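Local coordinates for protein acetate CoA-transferase subunit beta (Escherichia coli DH5[alpha], PDB 5DBN) that transfers coenzyme A from acetyl-CoA to acetoacetate and other short-chain fatty acids, through a covalent enzyme-CoA intermediate, during their degradation, at residues B[88-102]-B[125-139]. Numbering follows the deposited sequence.
With PO4 (phosphate ion), chain L.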
loop_
_atom_site.group_PDB
_atom_site.type_symbol
_atom_site.label_atom_id
_atom_site.label_comp_id
_atom_site.label_asym_id
_atom_site.label_seq_id
_atom_site.Cartn_x
_atom_site.Cartn_y
_atom_site.Cartn_z
ATOM N N ILE B 88 -5.237 5.145 -9.806
ATOM C CA ILE B 88 -6.561 5.267 -10.408
ATOM C C ILE B 88 -7.579 5.860 -9.433
ATOM O O ILE B 88 -8.333 6.763 -9.787
ATOM C CB ILE B 88 -7.068 3.894 -10.915
ATOM C CG1 ILE B 88 -6.230 3.433 -12.114
ATOM C CG2 ILE B 88 -8.545 3.958 -11.292
ATOM C CD1 ILE B 88 -6.476 1.997 -12.537
ATOM N N ARG B 89 -7.599 5.341 -8.211
ATOM C CA ARG B 89 -8.570 5.767 -7.213
ATOM C C ARG B 89 -8.146 7.074 -6.549
ATOM O O ARG B 89 -8.985 7.820 -6.040
ATOM C CB ARG B 89 -8.756 4.678 -6.156
ATOM C CG ARG B 89 -9.910 4.925 -5.193
ATOM C CD ARG B 89 -10.087 3.766 -4.220
ATOM N NE ARG B 89 -8.803 3.297 -3.695
ATOM C CZ ARG B 89 -8.252 2.112 -3.958
ATOM N NH1 ARG B 89 -8.864 1.224 -4.730
ATOM N NH2 ARG B 89 -7.076 1.806 -3.429
ATOM N N GLY B 90 -6.844 7.346 -6.555
ATOM C CA GLY B 90 -6.298 8.496 -5.855
ATOM C C GLY B 90 -6.405 9.809 -6.612
ATOM O O GLY B 90 -5.960 10.848 -6.125
ATOM N N GLY B 91 -6.981 9.769 -7.808
ATOM C CA GLY B 91 -7.190 10.978 -8.586
ATOM C C GLY B 91 -5.960 11.405 -9.362
ATOM O O GLY B 91 -5.798 12.583 -9.676
ATOM N N HIS B 92 -5.093 10.445 -9.665
ATOM C CA HIS B 92 -3.875 10.715 -10.418
ATOM C C HIS B 92 -4.088 10.462 -11.907
ATOM O O HIS B 92 -3.202 10.719 -12.721
ATOM C CB HIS B 92 -2.728 9.854 -9.889
ATOM C CG HIS B 92 -2.428 10.085 -8.441
ATOM N ND1 HIS B 92 -1.697 11.165 -7.996
ATOM C CD2 HIS B 92 -2.773 9.382 -7.336
ATOM C CE1 HIS B 92 -1.596 11.113 -6.679
ATOM N NE2 HIS B 92 -2.242 10.042 -6.255
ATOM N N ILE B 93 -5.273 9.966 -12.255
ATOM C CA ILE B 93 -5.692 9.861 -13.645
ATOM C C ILE B 93 -6.495 11.103 -13.994
ATOM O O ILE B 93 -7.585 11.318 -13.460
ATOM C CB ILE B 93 -6.546 8.601 -13.902
ATOM C CG1 ILE B 93 -5.797 7.338 -13.468
ATOM C CG2 ILE B 93 -6.937 8.506 -15.374
ATOM C CD1 ILE B 93 -4.506 7.078 -14.222
ATOM N N ASP B 94 -5.948 11.923 -14.884
ATOM C CA ASP B 94 -6.599 13.166 -15.272
ATOM C C ASP B 94 -7.895 12.885 -16.027
ATOM O O ASP B 94 -8.874 13.618 -15.888
ATOM C CB ASP B 94 -5.658 14.021 -16.127
ATOM C CG ASP B 94 -4.425 14.478 -15.363
ATOM O OD1 ASP B 94 -4.559 15.345 -14.475
ATOM O OD2 ASP B 94 -3.319 13.976 -15.657
ATOM N N ALA B 95 -7.902 11.815 -16.813
ATOM C CA ALA B 95 -9.073 11.472 -17.610
ATOM C C ALA B 95 -9.135 9.986 -17.923
ATOM O O ALA B 95 -8.124 9.373 -18.253
ATOM C CB ALA B 95 -9.075 12.270 -18.898
ATOM N N CYS B 96 -10.327 9.411 -17.805
ATOM C CA CYS B 96 -10.569 8.056 -18.290
ATOM C C CYS B 96 -11.645 8.105 -19.359
ATOM O O CYS B 96 -12.635 8.828 -19.229
ATOM C CB CYS B 96 -10.979 7.107 -17.158
ATOM S SG CYS B 96 -12.594 7.442 -16.429
ATOM N N VAL B 97 -11.423 7.353 -20.430
ATOM C CA VAL B 97 -12.395 7.224 -21.502
ATOM C C VAL B 97 -12.893 5.784 -21.521
ATOM O O VAL B 97 -12.120 4.859 -21.770
ATOM C CB VAL B 97 -11.797 7.596 -22.873
ATOM C CG1 VAL B 97 -12.879 7.603 -23.939
ATOM C CG2 VAL B 97 -11.105 8.957 -22.805
ATOM N N LEU B 98 -14.180 5.599 -21.238
ATOM C CA LEU B 98 -14.771 4.266 -21.186
ATOM C C LEU B 98 -15.977 4.151 -22.102
ATOM O O LEU B 98 -16.617 5.145 -22.432
ATOM C CB LEU B 98 -15.187 3.920 -19.755
ATOM C CG LEU B 98 -14.085 3.901 -18.696
ATOM C CD1 LEU B 98 -14.682 3.547 -17.348
ATOM C CD2 LEU B 98 -12.968 2.929 -19.064
ATOM N N GLY B 99 -16.286 2.923 -22.502
ATOM C CA GLY B 99 -17.487 2.654 -23.264
ATOM C C GLY B 99 -18.692 2.708 -22.351
ATOM O O GLY B 99 -18.559 2.931 -21.145
ATOM N N GLY B 100 -19.875 2.504 -22.917
ATOM C CA GLY B 100 -21.091 2.550 -22.131
ATOM C C GLY B 100 -22.231 1.756 -22.729
ATOM O O GLY B 100 -22.366 1.652 -23.948
ATOM N N LEU B 101 -23.043 1.176 -21.851
ATOM C CA LEU B 101 -24.284 0.532 -22.253
ATOM C C LEU B 101 -25.418 1.518 -22.038
ATOM O O LEU B 101 -26.324 1.626 -22.861
ATOM C CB LEU B 101 -24.533 -0.746 -21.451
ATOM C CG LEU B 101 -23.476 -1.844 -21.563
ATOM C CD1 LEU B 101 -23.609 -2.828 -20.413
ATOM C CD2 LEU B 101 -23.607 -2.559 -22.902
ATOM N N GLN B 102 -25.346 2.245 -20.926
ATOM C CA GLN B 102 -26.363 3.231 -20.583
ATOM C C GLN B 102 -25.801 4.369 -19.732
ATOM O O GLN B 102 -24.912 4.167 -18.901
ATOM C CB GLN B 102 -27.527 2.559 -19.846
ATOM C CG GLN B 102 -28.313 1.584 -20.707
ATOM C CD GLN B 102 -29.521 1.004 -20.005
ATOM O OE1 GLN B 102 -29.643 1.067 -18.781
ATOM N NE2 GLN B 102 -30.431 0.437 -20.789
ATOM N N ALA B 125 -13.413 -0.964 -13.894
ATOM C CA ALA B 125 -14.257 0.109 -14.412
ATOM C C ALA B 125 -14.818 0.963 -13.284
ATOM O O ALA B 125 -14.857 2.192 -13.386
ATOM C CB ALA B 125 -15.387 -0.458 -15.246
ATOM N N MET B 126 -15.278 0.309 -12.222
ATOM C CA MET B 126 -15.856 1.031 -11.103
ATOM C C MET B 126 -14.831 1.966 -10.484
ATOM O O MET B 126 -15.108 3.140 -10.332
ATOM C CB MET B 126 -16.397 0.077 -10.041
ATOM C CG MET B 126 -17.460 -0.868 -10.555
ATOM S SD MET B 126 -18.490 -1.524 -9.228
ATOM C CE MET B 126 -19.604 -2.581 -10.144
ATOM N N ASP B 127 -13.643 1.463 -10.170
ATOM C CA ASP B 127 -12.584 2.310 -9.618
ATOM C C ASP B 127 -12.252 3.469 -10.554
ATOM O O ASP B 127 -12.068 4.603 -10.113
ATOM C CB ASP B 127 -11.322 1.491 -9.347
ATOM C CG ASP B 127 -11.530 0.438 -8.280
ATOM O OD1 ASP B 127 -11.503 0.783 -7.080
ATOM O OD2 ASP B 127 -11.723 -0.741 -8.645
ATOM N N LEU B 128 -12.176 3.173 -11.847
ATOM C CA LEU B 128 -11.840 4.177 -12.847
ATOM C C LEU B 128 -12.844 5.335 -12.869
ATOM O O LEU B 128 -12.443 6.499 -12.921
ATOM C CB LEU B 128 -11.748 3.539 -14.236
ATOM C CG LEU B 128 -10.401 2.910 -14.608
ATOM C CD1 LEU B 128 -10.528 1.993 -15.817
ATOM C CD2 LEU B 128 -9.359 3.987 -14.875
ATOM N N VAL B 129 -14.140 5.030 -12.848
ATOM C CA VAL B 129 -15.145 6.089 -12.933
ATOM C C VAL B 129 -15.352 6.868 -11.620
ATOM O O VAL B 129 -15.770 8.022 -11.670
ATOM C CB VAL B 129 -16.517 5.535 -13.422
ATOM C CG1 VAL B 129 -16.378 4.936 -14.815
ATOM C CG2 VAL B 129 -17.078 4.511 -12.469
ATOM N N THR B 130 -15.083 6.268 -10.457
ATOM C CA THR B 130 -15.148 7.042 -9.203
ATOM C C THR B 130 -13.868 7.843 -8.980
ATOM O O THR B 130 -13.895 8.893 -8.342
ATOM C CB THR B 130 -15.385 6.196 -7.904
ATOM O OG1 THR B 130 -14.289 6.389 -7.002
ATOM C CG2 THR B 130 -15.526 4.742 -8.163
ATOM N N GLY B 131 -12.749 7.338 -9.490
ATOM C CA GLY B 131 -11.451 7.922 -9.193
ATOM C C GLY B 131 -10.937 8.952 -10.185
ATOM O O GLY B 131 -10.273 9.911 -9.789
ATOM N N SER B 132 -11.228 8.762 -11.467
ATOM C CA SER B 132 -10.695 9.645 -12.500
ATOM C C SER B 132 -11.218 11.069 -12.336
ATOM O O SER B 132 -12.380 11.275 -11.994
ATOM C CB SER B 132 -11.048 9.119 -13.891
ATOM O OG SER B 132 -10.415 7.879 -14.141
ATOM N N ARG B 133 -10.361 12.052 -12.589
ATOM C CA ARG B 133 -10.771 13.448 -12.473
ATOM C C ARG B 133 -11.825 13.804 -13.512
ATOM O O ARG B 133 -12.731 14.588 -13.236
ATOM C CB ARG B 133 -9.575 14.388 -12.621
ATOM C CG ARG B 133 -8.643 14.423 -11.432
ATOM C CD ARG B 133 -7.669 15.579 -11.578
ATOM N NE ARG B 133 -6.714 15.651 -10.478
ATOM C CZ ARG B 133 -5.806 16.613 -10.341
ATOM N NH1 ARG B 133 -5.725 17.589 -11.238
ATOM N NH2 ARG B 133 -4.976 16.600 -9.305
ATOM N N LYS B 134 -11.699 13.232 -14.705
ATOM C CA LYS B 134 -12.705 13.408 -15.744
ATOM C C LYS B 134 -13.127 12.069 -16.324
ATOM O O LYS B 134 -12.306 11.311 -16.834
ATOM C CB LYS B 134 -12.185 14.318 -16.858
ATOM C CG LYS B 134 -13.225 14.598 -17.930
ATOM C CD LYS B 134 -12.696 15.506 -19.023
ATOM C CE LYS B 134 -12.977 16.963 -18.711
ATOM N NZ LYS B 134 -12.581 17.853 -19.836
ATOM N N VAL B 135 -14.425 11.802 -16.251
ATOM C CA VAL B 135 -14.994 10.563 -16.754
ATOM C C VAL B 135 -15.664 10.838 -18.093
ATOM O O VAL B 135 -16.723 11.465 -18.151
ATOM C CB VAL B 135 -16.013 9.962 -15.764
ATOM C CG1 VAL B 135 -16.603 8.664 -16.308
ATOM C CG2 VAL B 135 -15.363 9.733 -14.405
ATOM N N ILE B 136 -15.029 10.374 -19.164
ATOM C CA ILE B 136 -15.559 10.546 -20.507
ATOM C C ILE B 136 -16.138 9.229 -20.989
ATOM O O ILE B 136 -15.462 8.201 -20.974
ATOM C CB ILE B 136 -14.482 11.029 -21.494
ATOM C CG1 ILE B 136 -13.850 12.328 -20.984
ATOM C CG2 ILE B 136 -15.090 11.230 -22.884
ATOM C CD1 ILE B 136 -12.687 12.821 -21.811
ATOM N N ILE B 137 -17.400 9.265 -21.399
ATOM C CA ILE B 137 -18.063 8.093 -21.951
ATOM C C ILE B 137 -18.159 8.225 -23.466
ATOM O O ILE B 137 -18.746 9.175 -23.982
ATOM C CB ILE B 137 -19.465 7.895 -21.344
ATOM C CG1 ILE B 137 -19.376 7.797 -19.817
ATOM C CG2 ILE B 137 -20.134 6.648 -21.920
ATOM C CD1 ILE B 137 -18.496 6.664 -19.306
ATOM N N ALA B 138 -17.575 7.255 -24.160
ATOM C CA ALA B 138 -17.582 7.206 -25.618
ATOM C C ALA B 138 -18.528 6.093 -26.031
ATOM O O ALA B 138 -18.265 4.916 -25.784
ATOM C CB ALA B 138 -16.188 6.966 -26.159
ATOM N N MET B 139 -19.633 6.470 -26.664
ATOM C CA MET B 139 -20.715 5.532 -26.904
ATOM C C MET B 139 -21.542 5.879 -28.139
ATOM O O MET B 139 -21.699 7.049 -28.470
ATOM C CB MET B 139 -21.608 5.549 -25.663
ATOM C CG MET B 139 -22.542 4.393 -25.481
ATOM S SD MET B 139 -23.515 4.628 -23.977
ATOM C CE MET B 139 -24.583 5.987 -24.457
HETATM P P PO4 L . -0.578 14.826 -9.022
HETATM O O1 PO4 L . -0.731 15.933 -10.036
HETATM O O2 PO4 L . 0.725 14.995 -8.276
HETATM O O3 PO4 L . -0.582 13.491 -9.728
HETATM O O4 PO4 L . -1.729 14.881 -8.045
HETATM O O HOH W 1 -11.568 0.292 -4.430
HETATM O O HOH W 2 -11.984 7.779 -5.808
HETATM O O HOH W 3 -19.089 2.400 -25.928
#
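With chi1 at 68°, SG of Cys96 stands between its own backbone N and carbonyl carbon and lies beside Ser132, 3.4 Å from Ser132 CB. A bend at chi3 (43°) likewise carries the guanidinium of Arg89 alongside Asp127. Cysteine, small and weakly polar, suits the spot where helix 125-131 ends over the strand. There Ser132 OG turns back to donate to Leu128 O (2.7 Å), which also receives Ser132 N from the opposite face of its carbonyl plane, so two donors satisfy this buried oxygen. Leu128 spreads its branches between two partners: CD2 lies 3.7 Å from Ile88 CG2, while CD1 approaches Leu98 CD2. Gly131 passes so near Ile88 O that a side chain would collide with it. Where helix 125-131 meets the end of helix 81-89, Asp127 OD1 meets the guanidinium edge in plane, forming a salt bridge with Arg89 NH1 (3.6 Å) although the two flat groups are turned 69° apart; a water donates to Asp127 OD1 and accepts a weak bond from Arg89 NH1, and both residues also bond to neighbouring chains.

Beyond the Schellman turn at Gly91, whose positive phi favours glycine, His92 ND1 donates almost straight to O3 of a phosphate ion (3.1 Å), and its NE2 bonds to the backbone of another chain. Putting a leucine in place of His92 would probably leave the phosphate oxygen without its donor and the backbone of the neighbouring chain without its hydrogen-bonding partner.

Strands 95-98 and 135-138 run parallel, their ladder beginning with Cys96 N to Lys134 O (2.9 Å) and continuing to Ala138 N and Leu98 O. They form the centre of a Rossmann-like sheet, between strands 20-23 and 166-168. Helix 125-131 covers the face bearing Cys96 and Leu98; helix 3-12 packs on Val97 and Ile136 across the sheet.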